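Local atomic coordinates of DUF3863 domain-containing protein (Parabacteroides distasonis, PDB entry 3LM3), a protein that is of unknown function but is probably a glycoside hydrolase or carbohydrate deacetylase. Residues W218-S228 against Y238-P246; V262-D271 against W306-T317. All coordinates share one frame; numbering follows the deposited sequence. Where two conformers were deposited one is given.

The two contacts follow one another along the chain, their centres about 17 Å apart. They meet at helix 255-277: residues 262-271 of this helix form one side of interaction 2, while their other flank touches residues 218-228 of interaction 1. The evidence is packing: Thr-219 CG2 lies 3.3 Å from His-269 NE2, and Asp-221 OD2 lies 3.5 Å from His-264 CD2. Interaction 1 is thus a buried contact between a segment carrying the short helix 222-225 and an irregular loop, packed against helix 255-277, and interaction 2 a partly buried helix-to-helix one. A bound di(hydroxyethyl)ether lies about 4 Å from the side chain of Arg-227, in interaction 1.

Interaction 1. Residues W218-S228 against Y238-P246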
loop_
_atom_site.group_PDB
_atom_site.type_symbol
_atom_site.label_atom_id
_atom_site.label_comp_id
_atom_site.label_asym_id
_atom_site.label_seq_id
_atom_site.Cartn_x
_atom_site.Cartn_y
_atom_site.Cartn_z
ATOM N N TRP A 218 1.447 1.312 -1.762
ATOM C CA TRP A 218 1.774 1.941 -3.036
ATOM C C TRP A 218 0.680 1.683 -4.061
ATOM O O TRP A 218 0.452 0.545 -4.480
ATOM C CB TRP A 218 3.078 1.398 -3.640
ATOM C CG TRP A 218 4.350 1.520 -2.878
ATOM C CD1 TRP A 218 5.334 2.441 -3.092
ATOM C CD2 TRP A 218 4.813 0.670 -1.834
ATOM N NE1 TRP A 218 6.377 2.216 -2.240
ATOM C CE2 TRP A 218 6.096 1.119 -1.471
ATOM C CE3 TRP A 218 4.277 -0.437 -1.183
ATOM C CZ2 TRP A 218 6.835 0.519 -0.455
ATOM C CZ3 TRP A 218 5.024 -1.045 -0.175
ATOM C CH2 TRP A 218 6.287 -0.549 0.179
ATOM N N THR A 219 0.036 2.718 -4.546
ATOM C CA THR A 219 -1.000 2.545 -5.559
ATOM C C THR A 219 -0.381 1.991 -6.843
ATOM O O THR A 219 0.545 2.585 -7.397
ATOM C CB THR A 219 -1.708 3.863 -5.832
ATOM O OG1 THR A 219 -2.280 4.346 -4.603
ATOM C CG2 THR A 219 -2.794 3.701 -6.917
HETATM N N MSE A 220 -0.944 0.880 -7.308
HETATM C CA MSE A 220 -0.494 0.210 -8.524
HETATM C C MSE A 220 -1.237 0.654 -9.772
HETATM O O MSE A 220 -2.429 0.963 -9.733
HETATM C CB MSE A 220 -0.681 -1.290 -8.401
HETATM C CG MSE A 220 0.196 -1.946 -7.383
HETATM SE SE MSE A 220 2.065 -1.821 -7.813
HETATM C CE MSE A 220 2.509 -0.309 -6.799
ATOM N N ASP A 221 -0.526 0.601 -10.897
ATOM C CA ASP A 221 -1.197 0.566 -12.194
ATOM C C ASP A 221 -1.689 -0.867 -12.320
ATOM O O ASP A 221 -0.896 -1.801 -12.405
ATOM C CB ASP A 221 -0.205 0.936 -13.281
ATOM C CG ASP A 221 -0.845 0.958 -14.677
ATOM O OD1 ASP A 221 -1.743 0.117 -14.919
ATOM O OD2 ASP A 221 -0.467 1.830 -15.521
ATOM N N PHE A 222 -3.010 -1.039 -12.334
ATOM C CA PHE A 222 -3.586 -2.382 -12.308
ATOM C C PHE A 222 -3.138 -3.247 -13.482
ATOM O O PHE A 222 -2.970 -4.464 -13.344
ATOM C CB PHE A 222 -5.117 -2.327 -12.293
ATOM C CG PHE A 222 -5.719 -1.833 -11.007
ATOM C CD1 PHE A 222 -5.490 -2.501 -9.822
ATOM C CD2 PHE A 222 -6.653 -0.808 -11.007
ATOM C CE1 PHE A 222 -6.095 -2.096 -8.657
ATOM C CE2 PHE A 222 -7.268 -0.398 -9.829
ATOM C CZ PHE A 222 -7.016 -1.068 -8.671
ATOM N N ILE A 223 -2.931 -2.646 -14.644
ATOM C CA ILE A 223 -2.465 -3.415 -15.803
ATOM C C ILE A 223 -1.050 -3.951 -15.559
ATOM O O ILE A 223 -0.765 -5.126 -15.828
ATOM C CB ILE A 223 -2.575 -2.577 -17.092
ATOM C CG1 ILE A 223 -4.084 -2.422 -17.432
ATOM C CG2 ILE A 223 -1.841 -3.252 -18.246
ATOM C CD1 ILE A 223 -4.398 -1.396 -18.486
ATOM N N CYS A 224 -0.160 -3.130 -15.022
ATOM C CA CYS A 224 1.194 -3.575 -14.734
ATOM C C CYS A 224 1.219 -4.662 -13.663
ATOM O O CYS A 224 2.019 -5.604 -13.721
ATOM C CB CYS A 224 2.056 -2.412 -14.274
ATOM S SG CYS A 224 2.112 -0.999 -15.425
ATOM N N ALA A 225 0.338 -4.517 -12.674
ATOM C CA ALA A 225 0.360 -5.357 -11.473
ATOM C C ALA A 225 -0.187 -6.744 -11.685
ATOM O O ALA A 225 -0.102 -7.567 -10.780
ATOM C CB ALA A 225 -0.392 -4.635 -10.337
ATOM N N ARG A 226 -0.754 -7.053 -12.855
ATOM C CA ARG A 226 -1.187 -8.410 -13.171
ATOM C C ARG A 226 -0.032 -9.389 -13.132
ATOM O O ARG A 226 -0.227 -10.551 -12.800
ATOM C CB ARG A 226 -1.782 -8.503 -14.590
ATOM C CG ARG A 226 -3.021 -7.704 -14.831
ATOM C CD ARG A 226 -3.351 -7.715 -16.330
ATOM N NE ARG A 226 -2.247 -7.154 -17.106
ATOM C CZ ARG A 226 -1.759 -7.611 -18.256
ATOM N NH1 ARG A 226 -2.309 -8.654 -18.886
ATOM N NH2 ARG A 226 -0.733 -7.007 -18.816
ATOM N N ARG A 227 1.156 -8.948 -13.510
ATOM C CA ARG A 227 2.346 -9.816 -13.610
ATOM C C ARG A 227 2.967 -10.138 -12.269
ATOM O O ARG A 227 2.830 -9.398 -11.351
ATOM C CB ARG A 227 3.440 -9.139 -14.430
ATOM C CG ARG A 227 3.363 -9.353 -15.908
ATOM C CD ARG A 227 2.125 -8.716 -16.536
ATOM N NE ARG A 227 2.022 -9.077 -17.951
ATOM C CZ ARG A 227 2.785 -8.590 -18.947
ATOM N NH1 ARG A 227 3.751 -7.719 -18.728
ATOM N NH2 ARG A 227 2.584 -9.030 -20.183
ATOM N N SER A 228 3.666 -11.283 -12.222
ATOM C CA SER A 228 4.633 -11.602 -11.174
ATOM C C SER A 228 5.991 -11.132 -11.639
ATOM O O SER A 228 6.328 -11.338 -12.796
ATOM C CB SER A 228 4.679 -13.129 -10.929
ATOM O OG SER A 228 5.522 -13.482 -9.833
ATOM N N TYR A 238 9.021 -4.836 -18.216
ATOM C CA TYR A 238 7.807 -4.881 -17.414
ATOM C C TYR A 238 8.151 -4.954 -15.939
ATOM O O TYR A 238 9.238 -5.407 -15.562
ATOM C CB TYR A 238 6.861 -6.021 -17.844
ATOM C CG TYR A 238 7.221 -7.416 -17.377
ATOM C CD1 TYR A 238 6.831 -7.884 -16.143
ATOM C CD2 TYR A 238 7.933 -8.255 -18.192
ATOM C CE1 TYR A 238 7.170 -9.192 -15.729
ATOM C CE2 TYR A 238 8.247 -9.553 -17.813
ATOM C CZ TYR A 238 7.888 -10.004 -16.578
ATOM O OH TYR A 238 8.193 -11.326 -16.216
ATOM N N ASN A 239 7.245 -4.458 -15.097
ATOM C CA ASN A 239 7.501 -4.430 -13.690
ATOM C C ASN A 239 6.197 -4.450 -12.946
ATOM O O ASN A 239 5.388 -3.516 -13.042
ATOM C CB ASN A 239 8.371 -3.237 -13.295
ATOM C CG ASN A 239 8.891 -3.331 -11.889
ATOM O OD1 ASN A 239 8.140 -3.551 -10.950
ATOM N ND2 ASN A 239 10.225 -3.171 -11.731
ATOM N N SER A 240 5.970 -5.539 -12.210
ATOM C CA SER A 240 4.715 -5.712 -11.480
ATOM C C SER A 240 4.468 -4.745 -10.319
ATOM O O SER A 240 3.367 -4.727 -9.768
ATOM C CB SER A 240 4.627 -7.135 -10.961
ATOM O OG SER A 240 5.594 -7.333 -9.980
ATOM N N ARG A 241 5.459 -3.909 -9.993
ATOM C CA ARG A 241 5.305 -2.890 -8.952
ATOM C C ARG A 241 5.161 -1.485 -9.469
ATOM O O ARG A 241 5.209 -0.515 -8.703
ATOM C CB ARG A 241 6.480 -2.960 -7.972
ATOM C CG ARG A 241 6.588 -4.280 -7.233
ATOM C CD ARG A 241 5.306 -4.629 -6.472
ATOM N NE ARG A 241 4.976 -3.564 -5.536
ATOM C CZ ARG A 241 3.823 -3.439 -4.891
ATOM N NH1 ARG A 241 2.837 -4.310 -5.100
ATOM N NH2 ARG A 241 3.680 -2.419 -4.042
ATOM N N ARG A 242 4.916 -1.352 -10.774
ATOM C CA ARG A 242 4.724 -0.038 -11.361
ATOM C C ARG A 242 3.350 0.591 -11.060
ATOM O O ARG A 242 2.285 -0.014 -11.288
ATOM C CB ARG A 242 4.934 -0.120 -12.863
ATOM C CG ARG A 242 4.817 1.225 -13.541
ATOM C CD ARG A 242 5.500 1.198 -14.914
ATOM N NE ARG A 242 6.948 1.185 -14.756
ATOM C CZ ARG A 242 7.784 0.195 -15.085
ATOM N NH1 ARG A 242 7.379 -0.908 -15.695
ATOM N NH2 ARG A 242 9.081 0.312 -14.826
ATOM N N GLY A 243 3.404 1.851 -10.619
ATOM C CA GLY A 243 2.236 2.651 -10.385
ATOM C C GLY A 243 2.643 4.049 -10.016
ATOM O O GLY A 243 3.194 4.769 -10.864
ATOM N N VAL A 244 2.433 4.439 -8.759
ATOM C CA VAL A 244 2.874 5.743 -8.279
ATOM C C VAL A 244 4.232 5.743 -7.600
ATOM O O VAL A 244 4.784 6.810 -7.349
ATOM C CB VAL A 244 1.838 6.410 -7.347
ATOM C CG1 VAL A 244 0.472 6.582 -8.046
ATOM C CG2 VAL A 244 1.715 5.621 -6.037
ATOM N N GLY A 245 4.787 4.572 -7.345
ATOM C CA GLY A 245 6.064 4.516 -6.656
ATOM C C GLY A 245 7.153 5.121 -7.541
ATOM O O GLY A 245 7.194 4.880 -8.761
ATOM N N PRO A 246 8.077 5.902 -6.973
ATOM C CA PRO A 246 9.070 6.575 -7.774
ATOM C C PRO A 246 10.136 5.692 -8.443
ATOM O O PRO A 246 10.646 6.060 -9.490
ATOM C CB PRO A 246 9.735 7.532 -6.757
ATOM C CG PRO A 246 9.486 6.890 -5.440
ATOM C CD PRO A 246 8.115 6.328 -5.554
HETATM O O HOH W 1 1.151 -1.675 -3.071
#
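A single antiparallel beta bridge joins Met-220 (selenomethionine) to Gly-243, a non-hydrogen-bonded pair with CA atoms 4.1 Å apart, flanked by one backbone hydrogen bond on each side. Val-244 N donates to Thr-219 O (3.0 Å), and Asp-221 N donates to Arg-242 O (2.9 Å). With no side chain on Gly-243, its CA sits directly against Thr-219 O.

Side chains add a second layer. In Met-220 the bend at chi2 (-64°) brings SE over the centre of one face of the Arg-241 guanidinium, 3.8 Å from CZ, and chi3 (96°) then swings CE to 3.3 Å from Arg-241 O. The rim of the same guanidinium turns to Trp-218: NH2 is 3.5 Å from CE3, with the two planes 89° apart. In its plane also lies water 1, which accepts from Arg-241 NH2 (2.8 Å) and donates to Trp-218 O (2.7 Å), while NH1 goes to Trp-174 O.

In the fold, residues 218-221 lead from strand 213-216 of a parallel sheet into the short helix 222-225, which Asp-221 N-caps through a weak bond from Ile-223 N to OD1; its OD2 is hydrogen-bonded to Ser-353 OG. Facing them, Asn-239 to Arg-242 make a type I turn that begins as an Asx turn, Asn-239 OD1 accepting from Arg-241 N. Cys-224 SG rests alongside the CB, CG and CD atoms of Arg-242, whose far end forms a salt bridge with Asp-352. At the C-terminal part of the helix, CA-H...O contacts run both ways: Ser-240 CA meets Cys-224 O, and Ala-225 CA meets Ser-240 O. At the outer end, in the conformer given, Arg-227 CB and CG pack on CD1 and CE1 of Tyr-238; any cation-pi attraction is long and weak.

Interaction 2. Residues V262-D271 against W306-T317; sequences VMHTEAIHFD and WVTGTKERWPDT
Glu-266 turns CG away from its own carbonyl carbon (chi1 -65°) and runs extended beyond it, while Trp-306 sets its indole opposite its backbone N (chi1 174°); together these bring the indole N-H over the carboxylate. Trp-306 NE1 donates to Glu-266 OE2 at 2.8 Å, from above the carboxylate plane. Glu-266 OE1 lies 2.7 Å from Thr-310 OG1, which is also close to Trp-306 O. Alongside, Met-263 (selenomethionine) lays CE at the edge of the Trp-306 ring and SE against the Gly-309 backbone.

Trp-314 is clamped between two groups. Phe-270 CB makes a CH-pi contact 3.5 Å from the five-membered ring centroid, and Arg-313 CG covers the opposite face. The Phe-270 ring meets the six-membered ring T-shaped, edge toward face, with centroids 5.2 Å apart. Asp-271 closes the end: OD1 accepts from Trp-314 NE1 (2.9 Å), and OD2 forms a salt bridge with Arg-313 NH2 (2.9 Å).

The axes of segments 262-271 and 306-313 cross at -43°, 10.7 Å apart at closest. Phe-270 touches Val-23 and Val-282, and Trp-306 Val-23 and Asn-284, on parallel strands 21-29 and 280-287, consistent with the curled beta/alpha-barrel-type fold of glycoside hydrolase/deacetylase relatives.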
loop_
_atom_site.group_PDB
_atom_site.type_symbol
_atom_site.label_atom_id
_atom_site.label_comp_id
_atom_site.label_asym_id
_atom_site.label_seq_id
_atom_site.Cartn_x
_atom_site.Cartn_y
_atom_site.Cartn_z
ATOM N N VAL A 262 2.792 8.121 -13.346
ATOM C CA VAL A 262 2.278 8.420 -11.995
ATOM C C VAL A 262 0.936 9.152 -12.078
ATOM O O VAL A 262 -0.009 8.773 -11.379
ATOM C CB VAL A 262 3.306 9.215 -11.182
ATOM C CG1 VAL A 262 2.746 9.591 -9.827
ATOM C CG2 VAL A 262 4.571 8.360 -10.988
HETATM N N MSE A 263 0.831 10.141 -12.964
HETATM C CA MSE A 263 -0.453 10.843 -13.140
HETATM C C MSE A 263 -1.535 9.906 -13.630
HETATM O O MSE A 263 -2.676 9.959 -13.148
HETATM C CB MSE A 263 -0.311 12.029 -14.092
HETATM C CG MSE A 263 0.634 13.134 -13.575
HETATM SE SE MSE A 263 0.076 14.057 -11.957
HETATM C CE MSE A 263 1.137 13.029 -10.689
ATOM N N HIS A 264 -1.203 9.045 -14.598
ATOM C CA HIS A 264 -2.156 8.079 -15.124
ATOM C C HIS A 264 -2.688 7.171 -14.012
ATOM O O HIS A 264 -3.889 6.901 -13.908
ATOM C CB HIS A 264 -1.488 7.218 -16.200
ATOM C CG HIS A 264 -2.315 6.053 -16.635
ATOM N ND1 HIS A 264 -3.296 6.173 -17.590
ATOM C CD2 HIS A 264 -2.337 4.760 -16.217
ATOM C CE1 HIS A 264 -3.872 4.996 -17.764
ATOM N NE2 HIS A 264 -3.329 4.130 -16.923
ATOM N N THR A 265 -1.766 6.677 -13.185
ATOM C CA THR A 265 -2.148 5.783 -12.105
ATOM C C THR A 265 -3.018 6.506 -11.100
ATOM O O THR A 265 -4.046 5.952 -10.647
ATOM C CB THR A 265 -0.923 5.154 -11.459
ATOM O OG1 THR A 265 -0.169 4.423 -12.454
ATOM C CG2 THR A 265 -1.315 4.211 -10.342
ATOM N N GLU A 266 -2.665 7.748 -10.772
ATOM C CA GLU A 266 -3.543 8.517 -9.882
ATOM C C GLU A 266 -4.917 8.738 -10.467
ATOM O O GLU A 266 -5.918 8.731 -9.747
ATOM C CB GLU A 266 -2.926 9.844 -9.470
ATOM C CG GLU A 266 -1.695 9.670 -8.652
ATOM C CD GLU A 266 -1.235 10.952 -8.029
ATOM O OE1 GLU A 266 -1.288 12.028 -8.705
ATOM O OE2 GLU A 266 -0.805 10.923 -6.868
ATOM N N ALA A 267 -4.995 8.928 -11.791
ATOM C CA ALA A 267 -6.278 9.199 -12.438
ATOM C C ALA A 267 -7.253 8.009 -12.349
ATOM O O ALA A 267 -8.463 8.209 -12.375
ATOM C CB ALA A 267 -6.080 9.620 -13.890
ATOM N N ILE A 268 -6.739 6.790 -12.198
ATOM C CA ILE A 268 -7.599 5.641 -11.939
ATOM C C ILE A 268 -8.505 5.914 -10.736
ATOM O O ILE A 268 -9.692 5.539 -10.696
ATOM C CB ILE A 268 -6.766 4.372 -11.652
ATOM C CG1 ILE A 268 -5.869 4.031 -12.838
ATOM C CG2 ILE A 268 -7.643 3.153 -11.240
ATOM C CD1 ILE A 268 -4.839 2.886 -12.515
ATOM N N HIS A 269 -7.930 6.592 -9.747
ATOM C CA HIS A 269 -8.572 6.895 -8.477
ATOM C C HIS A 269 -9.265 8.236 -8.436
ATOM O O HIS A 269 -10.342 8.370 -7.856
ATOM C CB HIS A 269 -7.506 6.795 -7.390
ATOM C CG HIS A 269 -6.947 5.427 -7.318
ATOM N ND1 HIS A 269 -7.588 4.426 -6.620
ATOM C CD2 HIS A 269 -5.963 4.829 -8.024
ATOM C CE1 HIS A 269 -6.978 3.282 -6.850
ATOM N NE2 HIS A 269 -5.986 3.497 -7.702
ATOM N N PHE A 270 -8.625 9.237 -9.011
ATOM C CA PHE A 270 -9.095 10.620 -8.863
ATOM C C PHE A 270 -10.034 11.087 -9.973
ATOM O O PHE A 270 -10.691 12.113 -9.807
ATOM C CB PHE A 270 -7.887 11.545 -8.746
ATOM C CG PHE A 270 -7.061 11.376 -7.475
ATOM C CD1 PHE A 270 -7.520 10.643 -6.385
ATOM C CD2 PHE A 270 -5.842 12.040 -7.356
ATOM C CE1 PHE A 270 -6.762 10.549 -5.222
ATOM C CE2 PHE A 270 -5.080 11.937 -6.189
ATOM C CZ PHE A 270 -5.562 11.195 -5.126
ATOM N N ASP A 271 -10.132 10.324 -11.064
ATOM C CA ASP A 271 -11.145 10.569 -12.097
ATOM C C ASP A 271 -12.264 9.533 -11.925
ATOM O O ASP A 271 -13.180 9.734 -11.102
ATOM C CB ASP A 271 -10.482 10.555 -13.482
ATOM C CG ASP A 271 -9.657 11.819 -13.762
ATOM O OD1 ASP A 271 -9.876 12.869 -13.112
ATOM O OD2 ASP A 271 -8.789 11.724 -14.687
ATOM N N TRP A 306 5.601 15.374 -8.604
ATOM C CA TRP A 306 4.502 14.546 -8.202
ATOM C C TRP A 306 3.441 15.363 -7.466
ATOM O O TRP A 306 2.247 15.345 -7.822
ATOM C CB TRP A 306 5.014 13.396 -7.319
ATOM C CG TRP A 306 3.884 12.558 -6.730
ATOM C CD1 TRP A 306 2.723 12.127 -7.352
ATOM C CD2 TRP A 306 3.836 12.047 -5.400
ATOM N NE1 TRP A 306 1.975 11.395 -6.482
ATOM C CE2 TRP A 306 2.616 11.340 -5.262
ATOM C CE3 TRP A 306 4.692 12.154 -4.296
ATOM C CZ2 TRP A 306 2.252 10.709 -4.076
ATOM C CZ3 TRP A 306 4.316 11.530 -3.119
ATOM C CH2 TRP A 306 3.100 10.846 -3.009
ATOM N N VAL A 307 3.850 16.082 -6.428
ATOM C CA VAL A 307 2.890 16.848 -5.623
ATOM C C VAL A 307 2.283 17.971 -6.438
ATOM O O VAL A 307 1.061 18.131 -6.463
ATOM C CB VAL A 307 3.584 17.373 -4.361
ATOM C CG1 VAL A 307 2.685 18.381 -3.587
ATOM C CG2 VAL A 307 4.008 16.192 -3.456
ATOM N N THR A 308 3.112 18.744 -7.124
ATOM C CA THR A 308 2.622 19.865 -7.909
ATOM C C THR A 308 1.681 19.413 -9.019
ATOM O O THR A 308 0.655 20.036 -9.261
ATOM C CB THR A 308 3.779 20.640 -8.547
ATOM O OG1 THR A 308 4.566 21.254 -7.512
ATOM C CG2 THR A 308 3.243 21.713 -9.493
ATOM N N GLY A 309 2.018 18.313 -9.683
ATOM C CA GLY A 309 1.200 17.820 -10.767
ATOM C C GLY A 309 -0.160 17.307 -10.294
ATOM O O GLY A 309 -1.192 17.490 -10.931
ATOM N N THR A 310 -0.146 16.655 -9.129
ATOM C CA THR A 310 -1.377 16.201 -8.498
ATOM C C THR A 310 -2.265 17.386 -8.142
ATOM O O THR A 310 -3.449 17.374 -8.433
ATOM C CB THR A 310 -1.048 15.354 -7.256
ATOM O OG1 THR A 310 -0.215 14.242 -7.623
ATOM C CG2 THR A 310 -2.314 14.812 -6.607
ATOM N N LYS A 311 -1.699 18.398 -7.494
ATOM C CA LYS A 311 -2.484 19.577 -7.088
ATOM C C LYS A 311 -2.968 20.390 -8.290
ATOM O O LYS A 311 -4.031 21.014 -8.241
ATOM C CB LYS A 311 -1.688 20.455 -6.121
ATOM C CG LYS A 311 -1.382 19.841 -4.776
ATOM C CD LYS A 311 -2.583 19.575 -3.881
ATOM C CE LYS A 311 -3.146 20.800 -3.256
ATOM N NZ LYS A 311 -4.136 20.400 -2.201
ATOM N N GLU A 312 -2.202 20.416 -9.364
ATOM C CA GLU A 312 -2.621 21.156 -10.543
ATOM C C GLU A 312 -3.876 20.543 -11.154
ATOM O O GLU A 312 -4.834 21.258 -11.492
ATOM C CB GLU A 312 -1.507 21.191 -11.575
ATOM C CG GLU A 312 -1.847 21.904 -12.866
ATOM C CD GLU A 312 -0.642 21.977 -13.778
ATOM O OE1 GLU A 312 0.284 22.759 -13.464
ATOM O OE2 GLU A 312 -0.610 21.233 -14.782
ATOM N N ARG A 313 -3.900 19.217 -11.259
ATOM C CA ARG A 313 -4.994 18.528 -11.925
ATOM C C ARG A 313 -6.201 18.312 -11.018
ATOM O O ARG A 313 -7.338 18.353 -11.483
ATOM C CB ARG A 313 -4.470 17.221 -12.492
ATOM C CG ARG A 313 -5.471 16.437 -13.273
ATOM C CD ARG A 313 -4.779 15.396 -14.106
ATOM N NE ARG A 313 -5.710 14.464 -14.712
ATOM C CZ ARG A 313 -5.352 13.380 -15.408
ATOM N NH1 ARG A 313 -4.065 13.134 -15.658
ATOM N NH2 ARG A 313 -6.280 12.531 -15.848
ATOM N N TRP A 314 -5.937 18.078 -9.733
ATOM C CA TRP A 314 -6.953 17.789 -8.728
ATOM C C TRP A 314 -6.710 18.705 -7.525
ATOM O O TRP A 314 -6.123 18.309 -6.524
ATOM C CB TRP A 314 -6.906 16.305 -8.323
ATOM C CG TRP A 314 -7.152 15.336 -9.463
ATOM C CD1 TRP A 314 -8.345 15.045 -10.083
ATOM C CD2 TRP A 314 -6.160 14.528 -10.112
ATOM N NE1 TRP A 314 -8.149 14.110 -11.075
ATOM C CE2 TRP A 314 -6.821 13.770 -11.103
ATOM C CE3 TRP A 314 -4.773 14.349 -9.939
ATOM C CZ2 TRP A 314 -6.136 12.845 -11.913
ATOM C CZ3 TRP A 314 -4.103 13.444 -10.748
ATOM C CH2 TRP A 314 -4.793 12.691 -11.714
ATOM N N PRO A 315 -7.108 19.980 -7.646
ATOM C CA PRO A 315 -6.675 20.989 -6.676
ATOM C C PRO A 315 -7.161 20.824 -5.263
ATOM O O PRO A 315 -6.511 21.345 -4.347
ATOM C CB PRO A 315 -7.169 22.314 -7.275
ATOM C CG PRO A 315 -7.918 21.987 -8.455
ATOM C CD PRO A 315 -7.728 20.576 -8.839
ATOM N N ASP A 316 -8.241 20.066 -5.061
ATOM C CA ASP A 316 -8.737 19.885 -3.699
ATOM C C ASP A 316 -8.218 18.599 -3.041
ATOM O O ASP A 316 -8.680 18.241 -1.958
ATOM C CB ASP A 316 -10.267 19.970 -3.653
ATOM C CG ASP A 316 -10.803 21.375 -4.014
ATOM O OD1 ASP A 316 -10.119 22.398 -3.738
ATOM O OD2 ASP A 316 -11.933 21.458 -4.558
ATOM N N THR A 317 -7.273 17.916 -3.683
ATOM C CA THR A 317 -6.675 16.723 -3.081
ATOM C C THR A 317 -6.067 17.043 -1.732
ATOM O O THR A 317 -5.351 18.033 -1.580
ATOM C CB THR A 317 -5.569 16.138 -3.971
ATOM O OG1 THR A 317 -6.112 15.851 -5.271
ATOM C CG2 THR A 317 -4.943 14.862 -3.395
HETATM O O HOH W 2 -8.543 14.906 -14.498
#